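Local coordinates for putative LacI-family transcriptional regulator (Bacteroides fragilis, PDB 3GBV), which probably acts as a LacI-family, DNA-binding transcriptional regulator, its periplasmic-binding-protein-like core likely sensing a small-molecule effector, at residues S117-Y122 and M281-L286; G121-R126 and F248-Q253; M129-N134 and S227-D232; I159-Y164 and H203-N208. One frame throughout, in Å; residues are numbered along the deposited sequence.

All four contacts lie in the lobe built on the mixed six-stranded sheet, on one side of the chain's centre. Interactions 1, 2 and 3 share helix 117-131, in order from start to end. Interaction 4 uses the next helix, 152-168. Both helices pack on this sheet. The sheet partners follow in the chain: 203-206, 227-231 and 246-251, consecutive neighbours across the sheet. Interaction 1 is made by Ile283, just before the next strand, 284-286. The centres of interactions 1 and 2 are about 4 Å apart, those of interactions 1 and 3 about 14 Å. Interaction 4 lies about 9 to 11 Å from the others. Interactions 1 to 3 also touch the second subunit; interaction 4 does not.

Interaction 1: S117-Y122 and M281-L286. With EDO (1,2-ethanediol), chain F.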
loop_
_atom_site.group_PDB
_atom_site.type_symbol
_atom_site.label_atom_id
_atom_site.label_comp_id
_atom_site.label_asym_id
_atom_site.label_seq_id
_atom_site.Cartn_x
_atom_site.Cartn_y
_atom_site.Cartn_z
ATOM N N SER A 117 -3.489 -0.300 15.991
ATOM C CA SER A 117 -2.189 -0.045 16.590
ATOM C C SER A 117 -1.411 -1.294 16.995
ATOM O O SER A 117 -0.201 -1.384 16.761
ATOM C CB SER A 117 -2.353 0.879 17.795
ATOM O OG SER A 117 -3.260 0.326 18.734
ATOM N N HIS A 118 -2.104 -2.259 17.590
ATOM C CA HIS A 118 -1.460 -3.488 18.019
ATOM C C HIS A 118 -0.852 -4.229 16.831
ATOM O O HIS A 118 0.319 -4.600 16.859
ATOM C CB HIS A 118 -2.466 -4.390 18.747
ATOM C CG HIS A 118 -1.835 -5.562 19.434
ATOM N ND1 HIS A 118 -2.045 -6.865 19.032
ATOM C CD2 HIS A 118 -0.980 -5.628 20.484
ATOM C CE1 HIS A 118 -1.347 -7.681 19.802
ATOM N NE2 HIS A 118 -0.691 -6.956 20.692
ATOM N N GLN A 119 -1.654 -4.427 15.788
ATOM C CA GLN A 119 -1.214 -5.126 14.579
ATOM C C GLN A 119 -0.160 -4.334 13.814
ATOM O O GLN A 119 0.728 -4.918 13.202
ATOM C CB GLN A 119 -2.405 -5.389 13.657
ATOM C CG GLN A 119 -2.097 -6.269 12.460
ATOM C CD GLN A 119 -1.709 -7.677 12.867
ATOM O OE1 GLN A 119 -2.249 -8.222 13.834
ATOM N NE2 GLN A 119 -0.782 -8.283 12.122
ATOM N N SER A 120 -0.269 -3.009 13.846
ATOM C CA SER A 120 0.676 -2.154 13.145
ATOM C C SER A 120 2.069 -2.317 13.741
ATOM O O SER A 120 3.065 -2.334 13.018
ATOM C CB SER A 120 0.238 -0.692 13.230
ATOM O OG SER A 120 1.178 0.162 12.597
ATOM N N GLY A 121 2.127 -2.449 15.061
ATOM C CA GLY A 121 3.397 -2.614 15.741
ATOM C C GLY A 121 3.968 -4.002 15.545
ATOM O O GLY A 121 5.182 -4.169 15.406
ATOM N N TYR A 122 3.087 -5.000 15.541
ATOM C CA TYR A 122 3.477 -6.394 15.348
ATOM C C TYR A 122 4.136 -6.504 13.961
ATOM O O TYR A 122 5.187 -7.134 13.791
ATOM C CB TYR A 122 2.226 -7.277 15.415
ATOM C CG TYR A 122 2.490 -8.761 15.510
ATOM C CD1 TYR A 122 2.878 -9.343 16.712
ATOM C CD2 TYR A 122 2.336 -9.586 14.398
ATOM C CE1 TYR A 122 3.108 -10.713 16.805
ATOM C CE2 TYR A 122 2.563 -10.958 14.477
ATOM C CZ TYR A 122 2.949 -11.515 15.682
ATOM O OH TYR A 122 3.181 -12.872 15.752
HETATM N N MSE A 281 -7.529 1.400 9.258
HETATM C CA MSE A 281 -6.851 1.798 8.027
HETATM C C MSE A 281 -5.747 0.796 7.693
HETATM O O MSE A 281 -5.306 0.043 8.555
HETATM C CB MSE A 281 -6.260 3.199 8.197
HETATM C CG MSE A 281 -7.307 4.243 8.586
HETATM SE SE MSE A 281 -8.667 4.292 7.148
HETATM C CE MSE A 281 -7.730 5.136 5.647
ATOM N N PRO A 282 -5.285 0.776 6.436
ATOM C CA PRO A 282 -4.227 -0.167 6.057
ATOM C C PRO A 282 -2.859 0.129 6.664
ATOM O O PRO A 282 -2.582 1.253 7.092
ATOM C CB PRO A 282 -4.213 -0.072 4.532
ATOM C CG PRO A 282 -4.596 1.343 4.287
ATOM C CD PRO A 282 -5.716 1.578 5.278
ATOM N N ILE A 283 -2.023 -0.906 6.710
ATOM C CA ILE A 283 -0.660 -0.817 7.230
ATOM C C ILE A 283 0.244 -0.952 5.995
ATOM O O ILE A 283 0.768 -2.028 5.697
ATOM C CB ILE A 283 -0.428 -1.968 8.249
ATOM C CG1 ILE A 283 -1.396 -1.791 9.431
ATOM C CG2 ILE A 283 1.017 -2.002 8.718
ATOM C CD1 ILE A 283 -1.572 -3.037 10.267
ATOM N N ASP A 284 0.397 0.150 5.264
ATOM C CA ASP A 284 1.191 0.159 4.040
ATOM C C ASP A 284 2.698 0.265 4.240
ATOM O O ASP A 284 3.187 1.123 4.981
ATOM C CB ASP A 284 0.738 1.296 3.113
ATOM C CG ASP A 284 -0.711 1.148 2.662
ATOM O OD1 ASP A 284 -1.157 -0.002 2.465
ATOM O OD2 ASP A 284 -1.397 2.187 2.493
ATOM N N LEU A 285 3.433 -0.613 3.564
ATOM C CA LEU A 285 4.883 -0.596 3.643
ATOM C C LEU A 285 5.493 0.091 2.423
ATOM O O LEU A 285 5.223 -0.277 1.276
ATOM C CB LEU A 285 5.440 -2.007 3.740
ATOM C CG LEU A 285 6.948 -1.914 3.908
ATOM C CD1 LEU A 285 7.277 -1.784 5.397
ATOM C CD2 LEU A 285 7.599 -3.120 3.283
ATOM N N LEU A 286 6.316 1.097 2.672
ATOM C CA LEU A 286 6.949 1.804 1.578
ATOM C C LEU A 286 8.463 1.750 1.658
ATOM O O LEU A 286 9.052 1.753 2.746
ATOM C CB LEU A 286 6.441 3.246 1.535
ATOM C CG LEU A 286 4.959 3.180 1.141
ATOM C CD1 LEU A 286 4.159 4.230 1.865
ATOM C CD2 LEU A 286 4.830 3.310 -0.362
HETATM C C1 EDO F . 1.860 -0.845 0.204
HETATM O O1 EDO F . 3.126 -1.217 -0.400
HETATM C C2 EDO F . 1.181 -2.054 0.893
HETATM O O2 EDO F . 1.847 -2.385 2.111
#
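Ile283 points its CD1 methyl at the helix and meets it end-on between Gln119 and Ser120. The side chains of Gln119 and Ile283 run roughly perpendicular to each other, and the Gln119 CG methylene is 3.9 Å from Ile283 CD1. The same methyl sits over helix backbone, with Ser120 CA 3.8 Å from Ile283 CD1. The turn about CB-CG1 is nearly extended (chi2 162°), which carries CD1 out to this spot. The polar ends turn to other partners. Ser120 OG bonds to Gln115 OE1 and Tyr231 OH, and Gln119 NE2 bonds to Glu289 O of the second subunit. Residues 281-283 form one of the crossovers between the two lobes of the periplasmic-binding-protein fold, running from strand 278-280 to strand 284-286. Helix 117-131 begins just after another crossover, so the contact pairs two of these links. Gln115 helps tie them, since its NE2 bonds to Pro282 O. Beyond Ile283, a 1,2-ethanediol, probably from the crystallisation liquor, bonds to both the N and the O of Leu285. Leu285 N donates to the diol O2 in a nearly straight bond (2.8 Å, 168°), and the diol O1 donates to Leu285 O. The diol also bonds to Leu285 O of the second subunit.

Interaction 2: G121-R126 and F248-Q253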
loop_
_atom_site.group_PDB
_atom_site.type_symbol
_atom_site.label_atom_id
_atom_site.label_comp_id
_atom_site.label_asym_id
_atom_site.label_seq_id
_atom_site.Cartn_x
_atom_site.Cartn_y
_atom_site.Cartn_z
ATOM N N GLY A 121 2.127 -2.449 15.061
ATOM C CA GLY A 121 3.397 -2.614 15.741
ATOM C C GLY A 121 3.968 -4.002 15.545
ATOM O O GLY A 121 5.182 -4.169 15.406
ATOM N N TYR A 122 3.087 -5.000 15.541
ATOM C CA TYR A 122 3.477 -6.394 15.348
ATOM C C TYR A 122 4.136 -6.504 13.961
ATOM O O TYR A 122 5.187 -7.134 13.791
ATOM C CB TYR A 122 2.226 -7.277 15.415
ATOM C CG TYR A 122 2.490 -8.761 15.510
ATOM C CD1 TYR A 122 2.878 -9.343 16.712
ATOM C CD2 TYR A 122 2.336 -9.586 14.398
ATOM C CE1 TYR A 122 3.108 -10.713 16.805
ATOM C CE2 TYR A 122 2.563 -10.958 14.477
ATOM C CZ TYR A 122 2.949 -11.515 15.682
ATOM O OH TYR A 122 3.181 -12.872 15.752
ATOM N N PHE A 123 3.499 -5.879 12.978
ATOM C CA PHE A 123 3.990 -5.856 11.602
ATOM C C PHE A 123 5.332 -5.129 11.517
ATOM O O PHE A 123 6.241 -5.560 10.795
ATOM C CB PHE A 123 2.976 -5.139 10.697
ATOM C CG PHE A 123 3.499 -4.816 9.318
ATOM C CD1 PHE A 123 3.452 -5.755 8.293
ATOM C CD2 PHE A 123 4.029 -3.560 9.044
ATOM C CE1 PHE A 123 3.922 -5.440 7.011
ATOM C CE2 PHE A 123 4.502 -3.240 7.765
ATOM C CZ PHE A 123 4.447 -4.180 6.748
ATOM N N ALA A 124 5.439 -4.020 12.247
ATOM C CA ALA A 124 6.654 -3.212 12.262
ATOM C C ALA A 124 7.813 -4.037 12.793
ATOM O O ALA A 124 8.932 -3.919 12.308
ATOM C CB ALA A 124 6.453 -1.967 13.114
ATOM N N ALA A 125 7.530 -4.881 13.779
ATOM C CA ALA A 125 8.537 -5.750 14.373
ATOM C C ALA A 125 9.051 -6.743 13.337
ATOM O O ALA A 125 10.261 -6.952 13.218
ATOM C CB ALA A 125 7.953 -6.497 15.564
ATOM N N ARG A 126 8.125 -7.358 12.601
ATOM C CA ARG A 126 8.476 -8.317 11.555
ATOM C C ARG A 126 9.433 -7.670 10.563
ATOM O O ARG A 126 10.486 -8.221 10.250
ATOM C CB ARG A 126 7.211 -8.780 10.812
ATOM C CG ARG A 126 7.440 -9.432 9.436
ATOM C CD ARG A 126 8.229 -10.715 9.535
ATOM N NE ARG A 126 8.528 -11.298 8.222
ATOM C CZ ARG A 126 7.631 -11.860 7.410
ATOM N NH1 ARG A 126 6.352 -11.926 7.753
ATOM N NH2 ARG A 126 8.022 -12.379 6.252
ATOM N N PHE A 248 12.400 1.713 5.844
ATOM C CA PHE A 248 10.992 1.508 5.580
ATOM C C PHE A 248 10.189 2.606 6.268
ATOM O O PHE A 248 10.588 3.131 7.315
ATOM C CB PHE A 248 10.505 0.158 6.135
ATOM C CG PHE A 248 11.197 -1.050 5.552
ATOM C CD1 PHE A 248 11.178 -1.296 4.182
ATOM C CD2 PHE A 248 11.829 -1.971 6.388
ATOM C CE1 PHE A 248 11.777 -2.439 3.657
ATOM C CE2 PHE A 248 12.433 -3.119 5.867
ATOM C CZ PHE A 248 12.407 -3.356 4.499
ATOM N N LEU A 249 9.063 2.950 5.654
ATOM C CA LEU A 249 8.128 3.907 6.219
ATOM C C LEU A 249 6.775 3.200 6.156
ATOM O O LEU A 249 6.447 2.551 5.160
ATOM C CB LEU A 249 8.076 5.213 5.413
ATOM C CG LEU A 249 9.281 6.156 5.531
ATOM C CD1 LEU A 249 9.102 7.349 4.590
ATOM C CD2 LEU A 249 9.433 6.623 6.977
ATOM N N ILE A 250 6.007 3.303 7.231
ATOM C CA ILE A 250 4.691 2.694 7.279
ATOM C C ILE A 250 3.680 3.817 7.157
ATOM O O ILE A 250 3.718 4.778 7.919
ATOM C CB ILE A 250 4.489 1.929 8.591
ATOM C CG1 ILE A 250 5.489 0.757 8.642
ATOM C CG2 ILE A 250 3.043 1.463 8.703
ATOM C CD1 ILE A 250 5.580 0.046 9.990
ATOM N N ALA A 251 2.790 3.708 6.176
ATOM C CA ALA A 251 1.782 4.737 5.954
ATOM C C ALA A 251 0.403 4.269 6.395
ATOM O O ALA A 251 0.152 3.069 6.516
ATOM C CB ALA A 251 1.760 5.126 4.484
ATOM N N GLN A 252 -0.497 5.218 6.622
ATOM C CA GLN A 252 -1.851 4.882 7.063
ATOM C C GLN A 252 -2.936 5.682 6.335
ATOM O O GLN A 252 -4.089 5.711 6.766
ATOM C CB GLN A 252 -1.965 5.121 8.566
ATOM C CG GLN A 252 -1.666 6.552 8.941
ATOM C CD GLN A 252 -1.710 6.781 10.423
ATOM O OE1 GLN A 252 -0.794 7.359 10.984
ATOM N NE2 GLN A 252 -2.779 6.339 11.068
ATOM N N GLN A 253 -2.560 6.320 5.232
ATOM C CA GLN A 253 -3.489 7.124 4.443
ATOM C C GLN A 253 -4.243 8.181 5.260
ATOM O O GLN A 253 -5.454 8.068 5.490
ATOM C CB GLN A 253 -4.485 6.209 3.726
ATOM C CG GLN A 253 -3.860 5.399 2.603
ATOM C CD GLN A 253 -4.802 4.368 2.038
ATOM O OE1 GLN A 253 -5.969 4.652 1.760
ATOM N NE2 GLN A 253 -4.299 3.159 1.849
#
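Ala124 of the helix and Ile250 of the strand are the nearest backbone points, with their CA atoms 8.0 Å apart. Ile250 bridges this distance, since its side chain points toward the helix. Its first torsion puts CG1 opposite the carbonyl carbon (chi1 -64°), and the chain then runs out nearly straight to CD1. That one methyl makes the whole contact. Ile250 CD1 lies 3.8 Å from Ala124 CB. Ile250 CD1 also comes to 4.0 Å from Phe123 CD2, at the edge of the ring and near its plane. Phe123 CE2 is almost as close. Phe123 and Ile250 run alongside each other in opposite directions. The contact places helix 117-131 against strand 246-251 in the alpha/beta layering of the lobe, as expected for a periplasmic-binding-protein-like domain. The strand is parallel to 227-231 on one side and antiparallel to 284-286 on the other. Ile250 is held in the sheet by backbone bonds to Gly230 and Asp232. Past Ala251 the chain leaves the sheet for the other lobe, and Gln253 occupies the N-cap position of helix 254-270. Phe123 also packs on Ile283 and Leu285 of its own chain and on Thr287 of the second subunit. Further along the helix, Arg126 NH1 forms a salt bridge with Glu289 OE1 of the second subunit.

Interaction 3: M129-N134 and S227-D232; sequences MLLAVN and SLIGYD. With EDO (1,2-ethanediol), chain D.
Leu131 reaches the sheet with one branch, CD2, which meets Ser227 and Ile229 on the strand. Leu131 CD2 is 3.6 Å from Ser227 OG, a van der Waals contact of a methyl with a hydroxyl. Leu131 CD2 is 4.2 Å from Ile229 CG1, and the two side chains lie alongside, pointing opposite ways. Ser227 holds OG between its backbone N and carbonyl carbon (chi1 63°), which leaves the oxygen beside the leucine. Around this first shell, Leu131 also touches His203, Ser247 and Phe248. Strand 227-231 lies between parallel strands 203-206 and 246-251, in the alpha/beta layering of the periplasmic-binding-protein-like lobe. Helix 117-131 lies on one face of this sheet and runs opposite to strand 227-231, so its last turn meets the start of the strand. Backbone bonds from Ser227 to Lys202 and Gly204, and from Ile229 to Thr206, fix the strand positions that Leu131 meets. Leu130 packs on Leu131 of the second subunit. Asp232 follows the strand, and its OD2 accepts a 2.8 Å bond from O1 of a 1,2-ethanediol. In LacI-family relatives an aspartate after this strand commonly meets the effector in the cleft; the diol, probably from the crystallisation liquor, may mark the corresponding pocket here.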
loop_
_atom_site.group_PDB
_atom_site.type_symbol
_atom_site.label_atom_id
_atom_site.label_comp_id
_atom_site.label_asym_id
_atom_site.label_seq_id
_atom_site.Cartn_x
_atom_site.Cartn_y
_atom_site.Cartn_z
HETATM N N MSE A 129 12.970 -6.902 11.985
HETATM C CA MSE A 129 13.768 -8.112 12.159
HETATM C C MSE A 129 14.279 -8.710 10.852
HETATM O O MSE A 129 15.193 -9.530 10.861
HETATM C CB MSE A 129 12.965 -9.152 12.940
HETATM C CG MSE A 129 12.738 -8.729 14.369
HETATM SE SE MSE A 129 14.510 -8.389 15.204
HETATM C CE MSE A 129 14.673 -6.482 15.293
ATOM N N LEU A 130 13.664 -8.318 9.741
ATOM C CA LEU A 130 14.076 -8.775 8.412
ATOM C C LEU A 130 15.375 -8.018 8.126
ATOM O O LEU A 130 16.261 -8.493 7.416
ATOM C CB LEU A 130 13.028 -8.382 7.358
ATOM C CG LEU A 130 13.448 -8.571 5.886
ATOM C CD1 LEU A 130 13.427 -10.057 5.545
ATOM C CD2 LEU A 130 12.509 -7.803 4.948
ATOM N N LEU A 131 15.445 -6.825 8.707
ATOM C CA LEU A 131 16.564 -5.901 8.589
ATOM C C LEU A 131 17.679 -6.222 9.592
ATOM O O LEU A 131 18.862 -6.191 9.253
ATOM C CB LEU A 131 16.047 -4.489 8.863
ATOM C CG LEU A 131 16.323 -3.303 7.952
ATOM C CD1 LEU A 131 15.827 -3.573 6.554
ATOM C CD2 LEU A 131 15.622 -2.094 8.531
ATOM N N ALA A 132 17.286 -6.528 10.829
ATOM C CA ALA A 132 18.235 -6.810 11.905
ATOM C C ALA A 132 18.380 -8.281 12.254
ATOM O O ALA A 132 18.657 -8.623 13.405
ATOM C CB ALA A 132 17.835 -6.039 13.144
ATOM N N VAL A 133 18.217 -9.140 11.257
ATOM C CA VAL A 133 18.308 -10.581 11.444
ATOM C C VAL A 133 19.199 -11.011 12.607
ATOM O O VAL A 133 18.707 -11.487 13.636
ATOM C CB VAL A 133 18.828 -11.268 10.173
ATOM C CG1 VAL A 133 18.183 -12.645 10.034
ATOM C CG2 VAL A 133 18.547 -10.396 8.954
ATOM N N ASN A 134 20.507 -10.838 12.446
ATOM C CA ASN A 134 21.456 -11.233 13.481
ATOM C C ASN A 134 21.990 -10.049 14.282
ATOM O O ASN A 134 23.189 -9.770 14.275
ATOM C CB ASN A 134 22.618 -12.005 12.848
ATOM C CG ASN A 134 22.152 -13.236 12.086
ATOM O OD1 ASN A 134 21.544 -14.148 12.658
ATOM N ND2 ASN A 134 22.431 -13.265 10.786
ATOM N N SER A 227 20.120 1.962 10.310
ATOM C CA SER A 227 18.912 2.170 9.516
ATOM C C SER A 227 17.646 2.228 10.383
ATOM O O SER A 227 17.492 1.459 11.338
ATOM C CB SER A 227 18.768 1.058 8.478
ATOM O OG SER A 227 18.616 -0.202 9.104
ATOM N N LEU A 228 16.748 3.150 10.041
ATOM C CA LEU A 228 15.501 3.318 10.771
ATOM C C LEU A 228 14.287 2.770 10.040
ATOM O O LEU A 228 14.296 2.555 8.827
ATOM C CB LEU A 228 15.182 4.800 11.022
ATOM C CG LEU A 228 15.911 5.820 11.900
ATOM C CD1 LEU A 228 16.493 5.136 13.124
ATOM C CD2 LEU A 228 16.974 6.508 11.093
ATOM N N ILE A 229 13.232 2.569 10.820
ATOM C CA ILE A 229 11.934 2.175 10.316
ATOM C C ILE A 229 11.077 3.267 10.943
ATOM O O ILE A 229 11.151 3.513 12.144
ATOM C CB ILE A 229 11.480 0.795 10.812
ATOM C CG1 ILE A 229 12.177 -0.291 9.995
ATOM C CG2 ILE A 229 9.945 0.659 10.673
ATOM C CD1 ILE A 229 11.591 -1.671 10.201
ATOM N N GLY A 230 10.300 3.954 10.124
ATOM C CA GLY A 230 9.480 5.022 10.651
ATOM C C GLY A 230 8.057 4.976 10.160
ATOM O O GLY A 230 7.664 4.064 9.436
ATOM N N TYR A 231 7.287 5.980 10.564
ATOM C CA TYR A 231 5.893 6.079 10.179
ATOM C C TYR A 231 5.553 7.355 9.415
ATOM O O TYR A 231 6.142 8.417 9.638
ATOM C CB TYR A 231 5.009 6.001 11.425
ATOM C CG TYR A 231 4.712 4.595 11.897
ATOM C CD1 TYR A 231 3.464 4.010 11.671
ATOM C CD2 TYR A 231 5.661 3.862 12.593
ATOM C CE1 TYR A 231 3.178 2.725 12.142
ATOM C CE2 TYR A 231 5.387 2.592 13.063
ATOM C CZ TYR A 231 4.146 2.024 12.844
ATOM O OH TYR A 231 3.889 0.764 13.362
ATOM N N ASP A 232 4.604 7.217 8.495
ATOM C CA ASP A 232 4.079 8.324 7.722
ATOM C C ASP A 232 4.954 8.981 6.678
ATOM O O ASP A 232 6.183 9.070 6.804
ATOM C CB ASP A 232 3.512 9.352 8.694
ATOM C CG ASP A 232 2.540 8.719 9.678
ATOM O OD1 ASP A 232 1.573 8.058 9.234
ATOM O OD2 ASP A 232 2.746 8.868 10.893
HETATM C C1 EDO D . 0.893 7.750 13.249
HETATM O O1 EDO D . 2.270 8.031 13.498
HETATM C C2 EDO D . -0.002 8.702 14.042
HETATM O O2 EDO D . 0.057 10.008 13.477
#

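Interaction 4: I159-Y164 and H203-N208; sequences IGFRQY and HGITFN
Phe207 turns the edge of its ring toward the face of Phe161 in an offset edge-to-face pair. The ring centroids are 5.6 Å apart and the planes stand at 69°. The touching atom is Phe207 CZ, which lies 3.7 Å from Phe161 CG and is equally near the CB of that residue. Phe161 CD1 lies in the plane of the Phe207 ring at this edge. Ile205 meets the outer part of the Phe161 ring from an oblique direction, with both of its branches. Ile205 CD1 is 3.9 Å from Phe161 CE1, while Ile205 CG2 is 3.9 Å from Phe161 CZ. With CG opposite the backbone N (chi1 178°), Phe161 extends from the helix toward the strand and spans a CA separation of 9.9 Å to Phe207. Helix 152-168 is the connecting helix of the beta-alpha-beta unit between strands 137-144 and 173-180. Here it packs over strand 203-206, next to 137-144 in the sheet. Ile138 touches Phe161 from that neighbouring strand, and Ile140 touches Phe207. Ala125 and Leu128 of helix 117-131 add further apolar contact to Phe161, and Tyr231 packs on Phe207. The three touching side chains are buried and carry no polar groups, so this join between helix and sheet rests on dispersion and apolar burial, probably with a small electrostatic gain from the ring edge meeting the ring face.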
loop_
_atom_site.group_PDB
_atom_site.type_symbol
_atom_site.label_atom_id
_atom_site.label_comp_id
_atom_site.label_asym_id
_atom_site.label_seq_id
_atom_site.Cartn_x
_atom_site.Cartn_y
_atom_site.Cartn_z
ATOM N N ILE A 159 3.310 -2.028 22.158
ATOM C CA ILE A 159 2.926 -3.282 22.796
ATOM C C ILE A 159 2.896 -4.437 21.785
ATOM O O ILE A 159 3.310 -5.559 22.094
ATOM C CB ILE A 159 1.536 -3.150 23.478
ATOM C CG1 ILE A 159 1.650 -2.234 24.700
ATOM C CG2 ILE A 159 1.022 -4.514 23.909
ATOM C CD1 ILE A 159 0.314 -1.935 25.362
ATOM N N GLY A 160 2.406 -4.163 20.581
ATOM C CA GLY A 160 2.350 -5.200 19.565
ATOM C C GLY A 160 3.753 -5.530 19.096
ATOM O O GLY A 160 4.070 -6.670 18.735
ATOM N N PHE A 161 4.599 -4.509 19.104
ATOM C CA PHE A 161 5.987 -4.654 18.698
ATOM C C PHE A 161 6.709 -5.606 19.666
ATOM O O PHE A 161 7.369 -6.562 19.254
ATOM C CB PHE A 161 6.658 -3.284 18.716
ATOM C CG PHE A 161 8.111 -3.315 18.347
ATOM C CD1 PHE A 161 8.498 -3.295 17.011
ATOM C CD2 PHE A 161 9.095 -3.370 19.325
ATOM C CE1 PHE A 161 9.838 -3.326 16.647
ATOM C CE2 PHE A 161 10.449 -3.402 18.970
ATOM C CZ PHE A 161 10.815 -3.379 17.627
ATOM N N ARG A 162 6.568 -5.337 20.960
ATOM C CA ARG A 162 7.217 -6.157 21.968
ATOM C C ARG A 162 6.681 -7.586 21.968
ATOM O O ARG A 162 7.417 -8.527 22.275
ATOM C CB ARG A 162 7.045 -5.525 23.352
ATOM C CG ARG A 162 7.738 -4.165 23.525
ATOM C CD ARG A 162 7.370 -3.521 24.867
ATOM N NE ARG A 162 7.891 -2.159 25.004
ATOM C CZ ARG A 162 9.170 -1.839 25.207
ATOM N NH1 ARG A 162 10.104 -2.776 25.312
ATOM N NH2 ARG A 162 9.519 -0.568 25.281
ATOM N N GLN A 163 5.408 -7.763 21.619
ATOM C CA GLN A 163 4.843 -9.104 21.595
ATOM C C GLN A 163 5.552 -9.932 20.532
ATOM O O GLN A 163 5.961 -11.068 20.784
ATOM C CB GLN A 163 3.346 -9.075 21.293
ATOM C CG GLN A 163 2.661 -10.409 21.566
ATOM C CD GLN A 163 1.185 -10.405 21.212
ATOM O OE1 GLN A 163 0.447 -9.468 21.552
ATOM N NE2 GLN A 163 0.739 -11.462 20.532
ATOM N N TYR A 164 5.691 -9.359 19.339
ATOM C CA TYR A 164 6.363 -10.051 18.247
ATOM C C TYR A 164 7.799 -10.383 18.654
ATOM O O TYR A 164 8.284 -11.492 18.420
ATOM C CB TYR A 164 6.403 -9.181 16.986
ATOM C CG TYR A 164 7.034 -9.882 15.800
ATOM C CD1 TYR A 164 6.243 -10.508 14.827
ATOM C CD2 TYR A 164 8.426 -9.953 15.668
ATOM C CE1 TYR A 164 6.823 -11.185 13.753
ATOM C CE2 TYR A 164 9.014 -10.632 14.607
ATOM C CZ TYR A 164 8.203 -11.243 13.653
ATOM O OH TYR A 164 8.764 -11.922 12.609
ATOM N N HIS A 203 20.222 -1.083 14.242
ATOM C CA HIS A 203 18.858 -0.916 13.755
ATOM C C HIS A 203 17.918 -0.305 14.789
ATOM O O HIS A 203 18.021 -0.599 15.981
ATOM C CB HIS A 203 18.320 -2.257 13.262
ATOM C CG HIS A 203 19.042 -2.775 12.060
ATOM N ND1 HIS A 203 19.918 -3.838 12.117
ATOM C CD2 HIS A 203 19.055 -2.344 10.777
ATOM C CE1 HIS A 203 20.439 -4.038 10.919
ATOM N NE2 HIS A 203 19.934 -3.144 10.088
ATOM N N GLY A 204 17.007 0.548 14.324
ATOM C CA GLY A 204 16.075 1.199 15.230
ATOM C C GLY A 204 14.704 1.448 14.635
ATOM O O GLY A 204 14.482 1.211 13.451
ATOM N N ILE A 205 13.789 1.947 15.461
ATOM C CA ILE A 205 12.425 2.209 15.031
ATOM C C ILE A 205 11.763 3.247 15.929
ATOM O O ILE A 205 12.108 3.367 17.103
ATOM C CB ILE A 205 11.583 0.897 15.077
ATOM C CG1 ILE A 205 10.144 1.158 14.628
ATOM C CG2 ILE A 205 11.572 0.326 16.504
ATOM C CD1 ILE A 205 9.334 -0.117 14.467
ATOM N N THR A 206 10.832 4.011 15.359
ATOM C CA THR A 206 10.068 5.001 16.104
ATOM C C THR A 206 8.590 4.814 15.736
ATOM O O THR A 206 8.272 4.389 14.622
ATOM C CB THR A 206 10.488 6.450 15.764
ATOM O OG1 THR A 206 9.835 7.346 16.673
ATOM C CG2 THR A 206 10.083 6.824 14.346
ATOM N N PHE A 207 7.689 5.129 16.659
ATOM C CA PHE A 207 6.262 4.966 16.391
ATOM C C PHE A 207 5.535 6.279 16.211
ATOM O O PHE A 207 4.330 6.295 15.978
ATOM C CB PHE A 207 5.606 4.138 17.500
ATOM C CG PHE A 207 6.167 2.763 17.611
ATOM C CD1 PHE A 207 5.954 1.832 16.601
ATOM C CD2 PHE A 207 6.971 2.415 18.690
ATOM C CE1 PHE A 207 6.544 0.570 16.663
ATOM C CE2 PHE A 207 7.564 1.161 18.763
ATOM C CZ PHE A 207 7.353 0.232 17.749
ATOM N N ASN A 208 6.257 7.386 16.341
ATOM C CA ASN A 208 5.631 8.677 16.122
ATOM C C ASN A 208 5.930 8.942 14.656
ATOM O O ASN A 208 6.541 8.098 14.006
ATOM C CB ASN A 208 6.209 9.758 17.052
ATOM C CG ASN A 208 7.721 9.882 16.969
ATOM O OD1 ASN A 208 8.280 10.212 15.920
ATOM N ND2 ASN A 208 8.391 9.632 18.091
#